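Local coordinates for protein Ddb_g0293866 (Dictyostelium discoideum, PDB 5LW6) that binds ADP-ribose through this macrodomain, one piece of a longer protein that probably senses DNA damage and binds poly-ADP-ribose, at residues F146-T151 and V214-G219; P59-S64 and L242-S247; K174-L179 and Y190-Q195; S55-F60 and K97-K102; Y164-T169 and N202-K207. All coordinates share one frame; numbering follows the deposited sequence. Where two conformers were deposited one is given.

Contact 1. Residues F146-T151 and V214-G219; sequences FATEST and VILVLG
Thr148 and Leu216 run alongside each other on neighbouring parallel strands. Methyl CG2 of Thr148 presses on CD2 of Leu216 at 3.5 Å, tighter than usual for two carbons. The torsion of Thr148 explains this: OG1 stands anti to the backbone N (chi1 -173°), which leaves CG2 between N and the carbonyl carbon, where it meets the leucine. OG1 itself has a weak hydrogen bond to Asn160. Just past the strand end, CB of Ser150 lies 3.9 Å from CB of Leu216. Farther on, CD2 of Leu218 folds back to 3.6 Å from the backbone O of Thr151. On the other face CB of Ala147 meets CG2 of Val217 at 3.7 Å, and Leu248 and Thr244 of helix 237-253 lie against this face.

Four backbone bonds join the strands. Thr148 N to Ile215 O is the straightest, 2.8 Å long with 167° at the hydrogen. Ser150 N donates to Val217 O at 3.0 Å. Past this last bond, a water donates to both Ser150 O and Gly219 O. OE2 of Glu149 accepts from Ser62 N, outside the two strands. The ladder thus pairs the backbone polar groups within the buried centre of the macrodomain sheet, and the side chains between the strands meet mainly through carbon.

Contact 2. Residues P59-S64 and L242-S247; sequences PFISTS and LETYHS
Ile61 places its terminal methyl CD1 over the face of the Tyr245 ring, near its centre. CD1 is 3.6 Å from the ring centroid and only 12° off the ring normal, a CH-pi contact. The two side chains reach toward each other from their own segments, and CG1 of Ile61 also lies 3.6 Å from Tyr245 CZ. The phenol oxygen is gripped as well: Ile61 N donates to Tyr245 OH at 3.1 Å. A water joins that OH to Ile61 O, to which it donates at 2.7 Å. The water lies in the plane of the tyrosine ring, at its edge.

A type II beta turn from Phe60 to Thr63 positions Ile61. Phe60 O accepts from both N and OG1 of Thr63, the latter at 2.8 Å. The Thr63 methyl CG2 covers one face of the Phe60 ring, while Tyr245 OH is at that ring's edge.

The loop after strand 55-59 is thus held against helix 237-253. Val217 of strand 213-217 touches both Ile61 and Thr244, and Thr74 and Ser77 of helix 70-87 pack on Phe60.

Contact 3. Residues K174-L179 and Y190-Q195; sequences KVTKNL and YPISLQ
Ile192 projects from its strand into the side of helix 174-179 and meets three of its residues. CG2 meets CG1 of Val175 at 3.8 Å, and the two side chains cross at a slant. CD1 lies 3.6 Å from OG1 of Thr176, whose side chain runs at about a right angle to the isoleucine. The methylene CG1 takes CD1 of Leu179 at 4.0 Å. In Ile192, chi2 is 122°, away from the usual staggered values, and this turn carries CD1 to the threonine. The Thr176 hydroxyl is hydrogen-bonded within its own helix, to Phe172 O. No hydrogen bond crosses between the two segments.

This is a helix laid across an edge strand of the mixed macrodomain sheet, in an alpha/beta/alpha sandwich. The short axes pass 9.4 Å apart at 122°. Strand 189-193 is antiparallel to its neighbour 213-217, and Leu216 from that neighbour also touches Thr176 and Ile192.

On the inner side Thr176 and Ile192 are buried, with Phe172 beside the isoleucine. The outer part is looser. Leu179 is exposed to solvent, and its CD1 comes no nearer than 4.2 Å to Pro191 O. Pro191 O accepts a hydrogen bond from Tyr180 OH.

Contact 4. Residues S55-F60 and K97-K102; sequences SLAFPF and KMMVEK
Phe58 and Met98 carry the side-chain contact, on one face of two parallel strands. Met98 is selenomethionine. Its CB lies over one face of the Phe58 ring, and its CG is 3.6 Å from Phe58 CE2. Phe58 has CG between the backbone N and the carbonyl carbon (chi1 62°), which tips the ring toward the neighbouring strand. Selenium makes oblique Met-aromatic contacts with two rings, 4.9 Å from the Phe58 centroid and 4.7 Å from that of Phe60. The methyl CE bends on over a face of Phe60. A serine in place of Phe58 would probably open a gap beside Met98 and leave its chain freer to turn.

On the other face, CE of Met99, also selenomethionine, folds back to 3.5 Å from Phe58 N.

Backbone bonds form the ladder. Met99 N to Phe58 O is 2.8 Å, while Phe60 N to Met99 O is weak at 3.3 Å. A water accepts from Phe60 N and donates to Met99 O.

The strands belong to a beta-alpha-beta unit. Its helix 70-87 brings Ile81 to Phe58 and Ser77 to Met98; strand 125-130 flanks strand 95-101, and strand 145-149 flanks strand 55-59.

Contact 5. Residues Y164-T169 and N202-K207; sequences YEMLDT and NSILHK
Ser203 turns OG anti to its own N (chi1 174°), and this places the hydroxyl at the C-terminal end of helix 161-167, where it meets Met166. In Met166, a selenomethionine, the bend at chi3 (81°) brings CE against helix 204-207.

The hydroxyl works in two directions. OG donates to Met166 O at 2.8 Å, from 46° out of the carbonyl plane, and accepts from Leu205 N at 3.0 Å. A water adds a second link, donating to Met166 O and accepting from Ile204 N. With an alanine here the hydroxyl is gone, which would probably leave Leu205 N without its cap and Met166 O without this donor.

Carbon contacts lie beside this polar link. CE of Met166 touches CD2 of Leu205 at 3.5 Å and CG2 of Ile204 at 3.6 Å. CD2 of Leu167 presses on CD1 of Leu205 at 3.4 Å. Both Leu205 contacts are closer than normal van der Waals distance, and Leu205 crosses Met166 and Leu167 at about a right angle. Tyr209 packs on Met166, and Phe172 on Leu167.

Ser203 is an N-cap, its side chain accepting the Leu205 N-H at the start of a short helix. The same hydroxyl ties this helix start to the C-terminal end of another helix at the edge of the macrodomain.

Contacts 4, 1 and 3 follow one another across the mixed sheet. Ala147 N to Ala57 O (2.9 Å) joins contacts 1 and 4, and Val214 O to Ile192 N (2.8 Å) joins contacts 1 and 3. Contact 2 fastens the loop after strand 55-59 against helix 237-253, beside contact 1; its centre is about 9 Å from that of contact 1 and 10 Å from that of contact 4. Glu149 OE2 to Ser62 N (2.8 Å) ties it to contact 1. Contact 5 lies farther out, about 24 Å from contact 2 between centres. It reaches contact 3 through Leu194 CD2 and Leu167 CD2 (3.7 Å), and contact 1 through Tyr164 OH and Leu216 CD2 (3.5 Å).

Contact 1. Residues F146-T151 and V214-G219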
# COMPACT_ATOMS: atom_id res chain seq x y z
N PHE A 146 6.76 0.63 -3.29
CA PHE A 146 6.25 1.70 -2.42
C PHE A 146 4.81 1.97 -2.82
O PHE A 146 4.57 2.34 -3.96
CB PHE A 146 7.09 2.97 -2.56
CG PHE A 146 6.72 4.03 -1.56
CD1 PHE A 146 5.68 4.92 -1.81
CD2 PHE A 146 7.34 4.10 -0.37
CE1 PHE A 146 5.28 5.88 -0.88
CE2 PHE A 146 7.00 5.06 0.57
CZ PHE A 146 5.96 5.92 0.36
N ALA A 147 3.88 1.78 -1.89
CA ALA A 147 2.43 1.94 -2.13
C ALA A 147 1.98 3.25 -1.54
O ALA A 147 2.40 3.65 -0.41
CB ALA A 147 1.66 0.83 -1.50
N THR A 148 1.08 3.90 -2.28
CA THR A 148 0.45 5.15 -1.87
C THR A 148 -1.05 5.10 -2.15
O THR A 148 -1.47 4.59 -3.17
CB THR A 148 1.13 6.35 -2.60
OG1 THR A 148 0.63 7.59 -2.10
CG2 THR A 148 0.95 6.31 -4.08
N GLU A 149 -1.85 5.73 -1.29
CA GLU A 149 -3.31 5.78 -1.54
C GLU A 149 -3.58 6.77 -2.67
O GLU A 149 -2.88 7.77 -2.81
CB GLU A 149 -4.03 6.24 -0.33
CG GLU A 149 -3.90 5.21 0.79
CD GLU A 149 -4.75 5.49 2.05
OE1 GLU A 149 -5.62 6.44 2.08
OE2 GLU A 149 -4.48 4.81 3.04
N SER A 150 -4.54 6.44 -3.49
CA SER A 150 -4.93 7.28 -4.61
C SER A 150 -6.46 7.26 -4.75
O SER A 150 -7.21 6.79 -3.87
CB SER A 150 -4.22 6.78 -5.87
OG SER A 150 -4.44 7.64 -6.99
N THR A 151 -6.94 7.82 -5.85
CA THR A 151 -8.39 7.83 -6.10
C THR A 151 -8.58 7.35 -7.53
O THR A 151 -7.60 7.06 -8.24
CB THR A 151 -8.99 9.27 -5.97
OG1 THR A 151 -8.58 10.06 -7.11
CG2 THR A 151 -8.58 9.99 -4.69
N VAL A 214 6.15 1.96 -7.85
CA VAL A 214 5.17 2.74 -7.06
C VAL A 214 3.76 2.18 -7.35
O VAL A 214 3.41 1.99 -8.49
CB VAL A 214 5.23 4.28 -7.37
CG1 VAL A 214 4.07 4.99 -6.69
CG2 VAL A 214 6.58 4.84 -6.94
N ILE A 215 3.03 1.86 -6.33
CA ILE A 215 1.74 1.23 -6.49
C ILE A 215 0.69 2.19 -5.93
O ILE A 215 0.72 2.62 -4.77
CB ILE A 215 1.67 -0.10 -5.69
CG1 ILE A 215 2.77 -1.07 -6.10
CG2 ILE A 215 0.27 -0.70 -5.76
CD1 ILE A 215 2.90 -2.29 -5.18
N LEU A 216 -0.28 2.55 -6.77
CA LEU A 216 -1.33 3.41 -6.35
C LEU A 216 -2.45 2.50 -5.86
O LEU A 216 -2.87 1.63 -6.56
CB LEU A 216 -1.82 4.18 -7.61
CG LEU A 216 -0.77 5.05 -8.30
CD1 LEU A 216 -1.46 5.88 -9.36
CD2 LEU A 216 -0.11 6.04 -7.40
N VAL A 217 -2.93 2.76 -4.65
CA VAL A 217 -3.82 1.84 -3.94
C VAL A 217 -5.16 2.54 -3.78
O VAL A 217 -5.21 3.58 -3.16
CB VAL A 217 -3.21 1.59 -2.52
CG1 VAL A 217 -4.16 0.77 -1.69
CG2 VAL A 217 -1.86 0.90 -2.64
N LEU A 218 -6.24 2.00 -4.30
CA LEU A 218 -7.52 2.67 -4.26
C LEU A 218 -8.37 2.03 -3.11
O LEU A 218 -9.20 1.15 -3.32
CB LEU A 218 -8.21 2.59 -5.63
CG LEU A 218 -7.81 3.73 -6.56
CD1 LEU A 218 -6.36 3.68 -6.94
CD2 LEU A 218 -8.66 3.67 -7.80
N GLY A 219 -8.06 2.42 -1.88
CA GLY A 219 -8.77 1.93 -0.73
C GLY A 219 -10.12 2.67 -0.65
O GLY A 219 -10.38 3.62 -1.38
O HOH W 1 -9.55 5.21 -3.45

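Contact 2. Residues P59-S64 and L242-S247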
# COMPACT_ATOMS: atom_id res chain seq x y z
N PRO A 59 0.89 1.99 3.20
CA PRO A 59 0.16 2.64 4.25
C PRO A 59 -0.85 1.71 4.96
O PRO A 59 -1.14 0.61 4.49
CB PRO A 59 -0.53 3.78 3.47
CG PRO A 59 -0.89 3.14 2.21
CD PRO A 59 0.33 2.27 1.87
N PHE A 60 -1.30 2.15 6.14
CA PHE A 60 -2.40 1.53 6.89
C PHE A 60 -3.68 1.97 6.18
O PHE A 60 -4.24 3.05 6.43
CB PHE A 60 -2.29 1.99 8.33
CG PHE A 60 -3.22 1.35 9.30
CD1 PHE A 60 -3.88 0.17 9.03
CD2 PHE A 60 -3.35 1.90 10.62
CE1 PHE A 60 -4.68 -0.45 9.97
CE2 PHE A 60 -4.19 1.27 11.57
CZ PHE A 60 -4.86 0.12 11.23
N ILE A 61 -4.06 1.15 5.21
CA ILE A 61 -4.96 1.61 4.14
C ILE A 61 -6.24 2.20 4.70
O ILE A 61 -6.88 1.58 5.56
CB ILE A 61 -5.23 0.47 3.13
CG1 ILE A 61 -3.87 -0.16 2.66
CG2 ILE A 61 -6.21 0.93 2.08
CD1 ILE A 61 -4.10 -1.28 1.67
N SER A 62 -6.54 3.41 4.24
CA SER A 62 -7.81 4.17 4.46
C SER A 62 -7.96 4.77 5.85
O SER A 62 -8.99 5.34 6.15
CB SER A 62 -9.01 3.28 4.15
OG SER A 62 -8.99 3.03 2.75
N THR A 63 -6.95 4.67 6.70
CA THR A 63 -7.11 5.07 8.08
C THR A 63 -6.90 6.51 8.36
O THR A 63 -7.26 7.00 9.43
CB THR A 63 -6.19 4.30 9.05
OG1 THR A 63 -4.83 4.48 8.75
CG2 THR A 63 -6.53 2.83 9.02
N SER A 64 -6.27 7.24 7.53
CA SER A 64 -6.18 8.62 8.15
C SER A 64 -7.14 9.55 7.47
O SER A 64 -8.35 9.61 7.85
CB SER A 64 -4.75 9.10 8.21
OG SER A 64 -4.05 8.57 7.10
N LEU A 242 -10.73 -5.16 2.36
CA LEU A 242 -10.04 -6.42 2.26
C LEU A 242 -9.56 -6.71 0.87
O LEU A 242 -8.41 -7.18 0.69
CB LEU A 242 -10.89 -7.59 2.80
CG LEU A 242 -10.26 -8.97 2.69
CD1 LEU A 242 -9.11 -9.11 3.62
CD2 LEU A 242 -11.33 -10.02 2.92
N GLU A 243 -10.41 -6.47 -0.12
CA GLU A 243 -10.03 -6.70 -1.49
C GLU A 243 -8.83 -5.81 -1.88
O GLU A 243 -8.00 -6.22 -2.67
CB GLU A 243 -11.20 -6.40 -2.41
CG GLU A 243 -10.93 -6.55 -3.90
CD GLU A 243 -10.52 -7.90 -4.45
OE1 GLU A 243 -10.55 -8.97 -3.78
OE2 GLU A 243 -10.20 -7.90 -5.70
N THR A 244 -8.78 -4.59 -1.35
CA THR A 244 -7.63 -3.68 -1.55
C THR A 244 -6.33 -4.37 -1.08
O THR A 244 -5.34 -4.39 -1.79
CB THR A 244 -7.83 -2.32 -0.93
OG1 THR A 244 -9.13 -1.76 -1.23
CG2 THR A 244 -6.80 -1.39 -1.41
N TYR A 245 -6.37 -4.97 0.09
CA TYR A 245 -5.19 -5.66 0.57
C TYR A 245 -4.84 -6.85 -0.31
O TYR A 245 -3.70 -7.07 -0.69
CB TYR A 245 -5.34 -6.13 2.03
CG TYR A 245 -5.05 -5.04 3.03
CD1 TYR A 245 -3.74 -4.73 3.39
CD2 TYR A 245 -6.04 -4.30 3.60
CE1 TYR A 245 -3.49 -3.71 4.29
CE2 TYR A 245 -5.78 -3.29 4.51
CZ TYR A 245 -4.49 -2.97 4.84
OH TYR A 245 -4.21 -1.91 5.76
N HIS A 246 -5.84 -7.63 -0.68
CA HIS A 246 -5.59 -8.75 -1.62
C HIS A 246 -4.95 -8.30 -2.91
O HIS A 246 -4.02 -8.88 -3.36
CB HIS A 246 -6.88 -9.52 -1.87
CG HIS A 246 -7.31 -10.37 -0.72
ND1 HIS A 246 -8.63 -10.63 -0.42
CD2 HIS A 246 -6.58 -11.06 0.19
CE1 HIS A 246 -8.69 -11.40 0.66
NE2 HIS A 246 -7.46 -11.71 1.02
N SER A 247 -5.49 -7.24 -3.51
CA SER A 247 -4.92 -6.66 -4.71
C SER A 247 -3.48 -6.22 -4.52
O SER A 247 -2.61 -6.42 -5.40
CB SER A 247 -5.75 -5.45 -5.10
OG SER A 247 -6.97 -5.95 -5.54
O HOH W 2 -6.37 -0.80 6.77

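Contact 3. Residues K174-L179 and Y190-Q195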
# COMPACT_ATOMS: atom_id res chain seq x y z
N LYS A 174 1.45 11.13 -16.69
CA LYS A 174 1.47 10.70 -18.07
C LYS A 174 1.76 9.22 -18.25
O LYS A 174 1.03 8.55 -18.96
CB LYS A 174 2.47 11.52 -18.85
CG LYS A 174 2.45 11.26 -20.35
CD LYS A 174 3.71 11.77 -20.99
CE LYS A 174 3.48 13.18 -21.49
NZ LYS A 174 4.76 13.75 -21.97
N VAL A 175 2.80 8.71 -17.57
CA VAL A 175 3.07 7.33 -17.55
C VAL A 175 1.87 6.54 -16.97
O VAL A 175 1.53 5.51 -17.52
CB VAL A 175 4.33 7.01 -16.74
CG1 VAL A 175 4.43 5.54 -16.56
CG2 VAL A 175 5.57 7.54 -17.46
N THR A 176 1.24 7.04 -15.90
CA THR A 176 0.11 6.36 -15.26
C THR A 176 -1.06 6.20 -16.25
O THR A 176 -1.58 5.10 -16.42
CB THR A 176 -0.30 7.10 -14.01
OG1 THR A 176 0.85 7.16 -13.11
CG2 THR A 176 -1.49 6.41 -13.33
N LYS A 177 -1.37 7.32 -16.91
CA LYS A 177 -2.48 7.41 -17.90
C LYS A 177 -2.20 6.49 -19.12
O LYS A 177 -3.08 5.87 -19.67
CB LYS A 177 -2.65 8.90 -18.26
CG LYS A 177 -3.94 9.47 -18.91
CD LYS A 177 -5.33 8.97 -18.41
CE LYS A 177 -6.38 9.00 -19.54
NZ LYS A 177 -5.85 8.60 -20.89
N ASN A 178 -0.95 6.36 -19.51
CA ASN A 178 -0.58 5.43 -20.57
C ASN A 178 -0.75 4.02 -20.20
O ASN A 178 -1.24 3.20 -20.98
CB ASN A 178 0.82 5.71 -21.09
CG ASN A 178 0.84 6.88 -22.02
OD1 ASN A 178 -0.17 7.19 -22.69
ND2 ASN A 178 1.98 7.55 -22.09
N LEU A 179 -0.48 3.71 -18.95
CA LEU A 179 -0.65 2.35 -18.56
C LEU A 179 -2.13 1.95 -18.24
O LEU A 179 -2.48 0.77 -18.37
CB LEU A 179 0.26 2.06 -17.32
CG LEU A 179 1.77 1.91 -17.54
CD1 LEU A 179 2.40 1.79 -16.14
CD2 LEU A 179 2.14 0.71 -18.40
N TYR A 190 -2.61 -0.31 -8.72
CA TYR A 190 -2.11 0.08 -10.00
C TYR A 190 -0.59 0.27 -9.90
O TYR A 190 -0.18 1.36 -9.49
CB TYR A 190 -2.84 1.32 -10.50
CG TYR A 190 -4.28 1.00 -10.69
CD1 TYR A 190 -4.79 0.50 -11.88
CD2 TYR A 190 -5.16 1.16 -9.66
CE1 TYR A 190 -6.13 0.15 -12.00
CE2 TYR A 190 -6.46 0.73 -9.76
CZ TYR A 190 -6.96 0.28 -10.95
OH TYR A 190 -8.29 -0.11 -11.00
N PRO A 191 0.19 -0.75 -10.23
CA PRO A 191 1.66 -0.63 -10.14
C PRO A 191 2.23 0.10 -11.34
O PRO A 191 1.79 -0.14 -12.48
CB PRO A 191 2.15 -2.05 -10.06
CG PRO A 191 0.95 -2.94 -10.27
CD PRO A 191 -0.29 -2.15 -10.31
N ILE A 192 3.21 0.95 -11.10
CA ILE A 192 3.92 1.64 -12.14
C ILE A 192 5.40 1.46 -11.87
O ILE A 192 5.88 1.89 -10.86
CB ILE A 192 3.57 3.14 -12.13
CG1 ILE A 192 2.08 3.34 -12.46
CG2 ILE A 192 4.38 3.99 -13.13
CD1 ILE A 192 1.42 4.05 -11.37
N SER A 193 6.11 0.83 -12.77
CA SER A 193 7.53 0.65 -12.63
C SER A 193 8.30 1.96 -12.87
O SER A 193 8.03 2.67 -13.83
CB SER A 193 8.04 -0.41 -13.59
OG SER A 193 9.47 -0.46 -13.61
N LEU A 194 9.19 2.34 -11.97
CA LEU A 194 10.14 3.42 -12.18
C LEU A 194 11.31 2.95 -13.07
O LEU A 194 12.05 3.74 -13.59
CB LEU A 194 10.68 3.96 -10.87
CG LEU A 194 9.64 4.31 -9.82
CD1 LEU A 194 10.22 4.97 -8.61
CD2 LEU A 194 8.57 5.17 -10.42
N GLN A 195 11.47 1.65 -13.23
CA GLN A 195 12.58 1.08 -14.06
C GLN A 195 12.37 1.01 -15.52
O GLN A 195 13.22 1.43 -16.28
CB GLN A 195 12.88 -0.33 -13.63
CG GLN A 195 13.43 -0.39 -12.26
CD GLN A 195 13.89 -1.79 -11.90
OE1 GLN A 195 13.06 -2.71 -11.71
NE2 GLN A 195 15.20 -1.97 -11.80

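Contact 4. Residues S55-F60 and K97-K102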
# COMPACT_ATOMS: atom_id res chain seq x y z
N SER A 55 9.91 -6.54 -1.14
CA SER A 55 10.03 -5.65 0.03
C SER A 55 9.03 -4.51 -0.28
O SER A 55 9.24 -3.79 -1.25
CB SER A 55 11.42 -5.08 0.24
OG SER A 55 12.05 -4.65 -0.93
N LEU A 56 7.99 -4.38 0.50
CA LEU A 56 6.88 -3.44 0.28
C LEU A 56 6.68 -2.53 1.45
O LEU A 56 6.46 -3.01 2.54
CB LEU A 56 5.57 -4.17 0.06
CG LEU A 56 4.32 -3.30 -0.09
CD1 LEU A 56 4.32 -2.45 -1.34
CD2 LEU A 56 3.15 -4.26 -0.01
N ALA A 57 6.68 -1.21 1.18
CA ALA A 57 6.30 -0.20 2.12
C ALA A 57 4.92 0.25 1.77
O ALA A 57 4.64 0.55 0.60
CB ALA A 57 7.24 0.99 2.03
N PHE A 58 4.00 0.21 2.74
CA PHE A 58 2.59 0.47 2.38
C PHE A 58 1.91 1.17 3.51
O PHE A 58 2.34 1.04 4.62
CB PHE A 58 1.84 -0.81 2.00
CG PHE A 58 1.73 -1.84 3.08
CD1 PHE A 58 2.77 -2.70 3.35
CD2 PHE A 58 0.56 -1.96 3.80
CE1 PHE A 58 2.67 -3.65 4.36
CE2 PHE A 58 0.42 -2.94 4.81
CZ PHE A 58 1.50 -3.81 5.07
N PRO A 59 0.89 1.99 3.20
CA PRO A 59 0.16 2.64 4.25
C PRO A 59 -0.85 1.71 4.96
O PRO A 59 -1.14 0.61 4.49
CB PRO A 59 -0.53 3.78 3.47
CG PRO A 59 -0.89 3.14 2.21
CD PRO A 59 0.33 2.27 1.87
N PHE A 60 -1.30 2.15 6.14
CA PHE A 60 -2.40 1.53 6.89
C PHE A 60 -3.68 1.97 6.18
O PHE A 60 -4.24 3.05 6.43
CB PHE A 60 -2.29 1.99 8.33
CG PHE A 60 -3.22 1.35 9.30
CD1 PHE A 60 -3.88 0.17 9.03
CD2 PHE A 60 -3.35 1.90 10.62
CE1 PHE A 60 -4.68 -0.45 9.97
CE2 PHE A 60 -4.19 1.27 11.57
CZ PHE A 60 -4.86 0.12 11.23
N LYS A 97 6.52 -3.42 5.43
CA LYS A 97 6.65 -2.29 6.32
C LYS A 97 5.44 -1.46 6.18
O LYS A 97 5.22 -0.82 5.14
CB LYS A 97 7.90 -1.45 6.04
CG LYS A 97 9.16 -2.32 6.17
CD LYS A 97 10.43 -1.50 6.30
CE LYS A 97 11.66 -2.41 6.47
NZ LYS A 97 12.87 -1.55 6.43
N MSE A 98 4.66 -1.41 7.24
CA MSE A 98 3.41 -0.68 7.17
C MSE A 98 3.62 0.64 7.85
O MSE A 98 3.98 0.75 9.01
CB MSE A 98 2.25 -1.39 7.78
CG MSE A 98 0.94 -0.66 7.59
SE MSE A 98 -0.60 -1.70 8.29
CE MSE A 98 -0.28 -1.24 10.04
N MSE A 99 3.31 1.71 7.15
CA MSE A 99 3.56 3.05 7.62
C MSE A 99 2.30 3.56 8.27
O MSE A 99 1.27 3.66 7.64
CB MSE A 99 3.92 3.95 6.41
CG MSE A 99 5.18 3.38 5.73
SE MSE A 99 5.72 4.39 4.14
CE MSE A 99 4.29 3.72 2.87
N VAL A 100 2.36 3.95 9.52
CA VAL A 100 1.24 4.42 10.29
C VAL A 100 1.47 5.87 10.76
O VAL A 100 2.52 6.20 11.35
CB VAL A 100 0.96 3.47 11.52
CG1 VAL A 100 -0.13 4.02 12.40
CG2 VAL A 100 0.72 2.03 11.09
N GLU A 101 0.50 6.76 10.52
CA GLU A 101 0.68 8.14 10.93
C GLU A 101 0.65 8.24 12.46
O GLU A 101 -0.00 7.45 13.16
CB GLU A 101 -0.33 9.03 10.23
CG GLU A 101 -0.07 9.13 8.72
CD GLU A 101 -1.12 9.95 7.97
OE1 GLU A 101 -1.86 10.72 8.63
OE2 GLU A 101 -1.26 9.76 6.72
N LYS A 102 1.46 9.15 12.97
CA LYS A 102 1.65 9.29 14.45
C LYS A 102 0.33 9.36 15.16
O LYS A 102 0.18 8.86 16.30
CB LYS A 102 2.39 10.60 14.71
CG LYS A 102 2.79 10.81 16.17
CD LYS A 102 3.57 12.13 16.37
CE LYS A 102 2.73 13.36 16.03
NZ LYS A 102 3.50 14.65 16.05
O HOH W 3 -0.92 5.21 6.82

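Contact 5. Residues Y164-T169 and N202-K207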
# COMPACT_ATOMS: atom_id res chain seq x y z
N TYR A 164 4.81 12.69 -5.38
CA TYR A 164 4.65 13.12 -6.77
C TYR A 164 5.70 14.16 -7.15
O TYR A 164 6.24 14.05 -8.22
CB TYR A 164 3.23 13.64 -7.02
CG TYR A 164 2.28 12.53 -7.40
CD1 TYR A 164 1.85 11.57 -6.49
CD2 TYR A 164 1.86 12.35 -8.72
CE1 TYR A 164 1.02 10.54 -6.89
CE2 TYR A 164 1.04 11.33 -9.09
CZ TYR A 164 0.62 10.40 -8.19
OH TYR A 164 -0.16 9.33 -8.58
N GLU A 165 6.07 15.06 -6.22
CA GLU A 165 7.14 16.01 -6.52
C GLU A 165 8.47 15.33 -6.77
O GLU A 165 9.22 15.70 -7.66
CB GLU A 165 7.19 17.02 -5.43
CG GLU A 165 6.02 17.90 -5.72
CD GLU A 165 5.64 18.92 -4.69
OE1 GLU A 165 4.51 19.41 -4.87
OE2 GLU A 165 6.40 19.26 -3.75
N MSE A 166 8.68 14.23 -6.07
CA MSE A 166 9.85 13.47 -6.19
C MSE A 166 9.92 12.66 -7.47
O MSE A 166 10.96 12.38 -7.91
CB MSE A 166 9.97 12.56 -4.95
CG MSE A 166 10.14 13.39 -3.69
SE MSE A 166 9.89 12.18 -2.11
CE MSE A 166 11.70 11.42 -2.15
N LEU A 167 8.76 12.31 -8.04
CA LEU A 167 8.64 11.49 -9.26
C LEU A 167 8.64 12.38 -10.50
O LEU A 167 8.96 11.90 -11.58
CB LEU A 167 7.31 10.70 -9.24
CG LEU A 167 7.23 9.56 -8.21
CD1 LEU A 167 5.81 9.12 -7.91
CD2 LEU A 167 8.08 8.39 -8.69
N ASP A 168 8.31 13.66 -10.26
CA ASP A 168 7.84 14.67 -11.24
C ASP A 168 6.40 14.40 -11.65
O ASP A 168 6.13 13.44 -12.37
CB ASP A 168 8.69 14.72 -12.50
CG ASP A 168 8.29 15.92 -13.39
OD1 ASP A 168 8.70 17.05 -13.06
OD2 ASP A 168 7.50 15.74 -14.35
N THR A 169 5.49 15.22 -11.16
CA THR A 169 4.05 15.02 -11.31
C THR A 169 3.62 14.78 -12.75
O THR A 169 2.95 13.81 -13.04
CB THR A 169 3.29 16.19 -10.73
OG1 THR A 169 3.59 16.28 -9.34
CG2 THR A 169 1.79 16.02 -10.89
N ASN A 202 15.50 8.19 -13.28
CA ASN A 202 16.43 9.09 -12.64
C ASN A 202 15.93 9.76 -11.36
O ASN A 202 16.67 10.51 -10.74
CB ASN A 202 16.87 10.15 -13.59
CG ASN A 202 17.70 9.60 -14.73
OD1 ASN A 202 17.42 9.92 -15.88
ND2 ASN A 202 18.62 8.73 -14.44
N SER A 203 14.69 9.46 -10.97
CA SER A 203 14.06 10.00 -9.74
C SER A 203 14.93 9.63 -8.54
O SER A 203 15.46 8.54 -8.46
CB SER A 203 12.68 9.39 -9.52
OG SER A 203 12.07 9.78 -8.21
N ILE A 204 14.98 10.51 -7.54
CA ILE A 204 15.62 10.16 -6.26
C ILE A 204 15.01 8.89 -5.67
O ILE A 204 15.67 8.09 -4.99
CB ILE A 204 15.47 11.35 -5.26
CG1 ILE A 204 16.32 11.12 -4.02
CG2 ILE A 204 14.03 11.56 -4.87
CD1 ILE A 204 16.55 12.36 -3.25
N LEU A 205 13.73 8.68 -5.95
CA LEU A 205 13.06 7.55 -5.38
C LEU A 205 13.74 6.26 -5.84
O LEU A 205 13.84 5.28 -5.09
CB LEU A 205 11.57 7.50 -5.70
CG LEU A 205 10.88 8.59 -4.97
CD1 LEU A 205 9.59 8.77 -5.71
CD2 LEU A 205 10.67 8.39 -3.52
N HIS A 206 14.13 6.20 -7.10
CA HIS A 206 14.76 5.03 -7.66
C HIS A 206 16.26 4.95 -7.41
O HIS A 206 16.80 3.98 -6.90
CB HIS A 206 14.48 4.96 -9.17
CG HIS A 206 15.08 3.74 -9.82
ND1 HIS A 206 14.79 2.47 -9.42
CD2 HIS A 206 16.00 3.59 -10.83
CE1 HIS A 206 15.49 1.59 -10.11
NE2 HIS A 206 16.23 2.24 -10.98
N LYS A 207 16.96 6.03 -7.76
CA LYS A 207 18.40 6.07 -7.72
C LYS A 207 18.97 6.05 -6.33
O LYS A 207 19.99 5.38 -6.09
CB LYS A 207 18.89 7.29 -8.46
CG LYS A 207 18.78 7.17 -9.97
CD LYS A 207 19.75 6.12 -10.55
CE LYS A 207 19.81 6.20 -12.07
NZ LYS A 207 20.31 4.91 -12.65
O HOH W 4 13.82 13.14 -7.88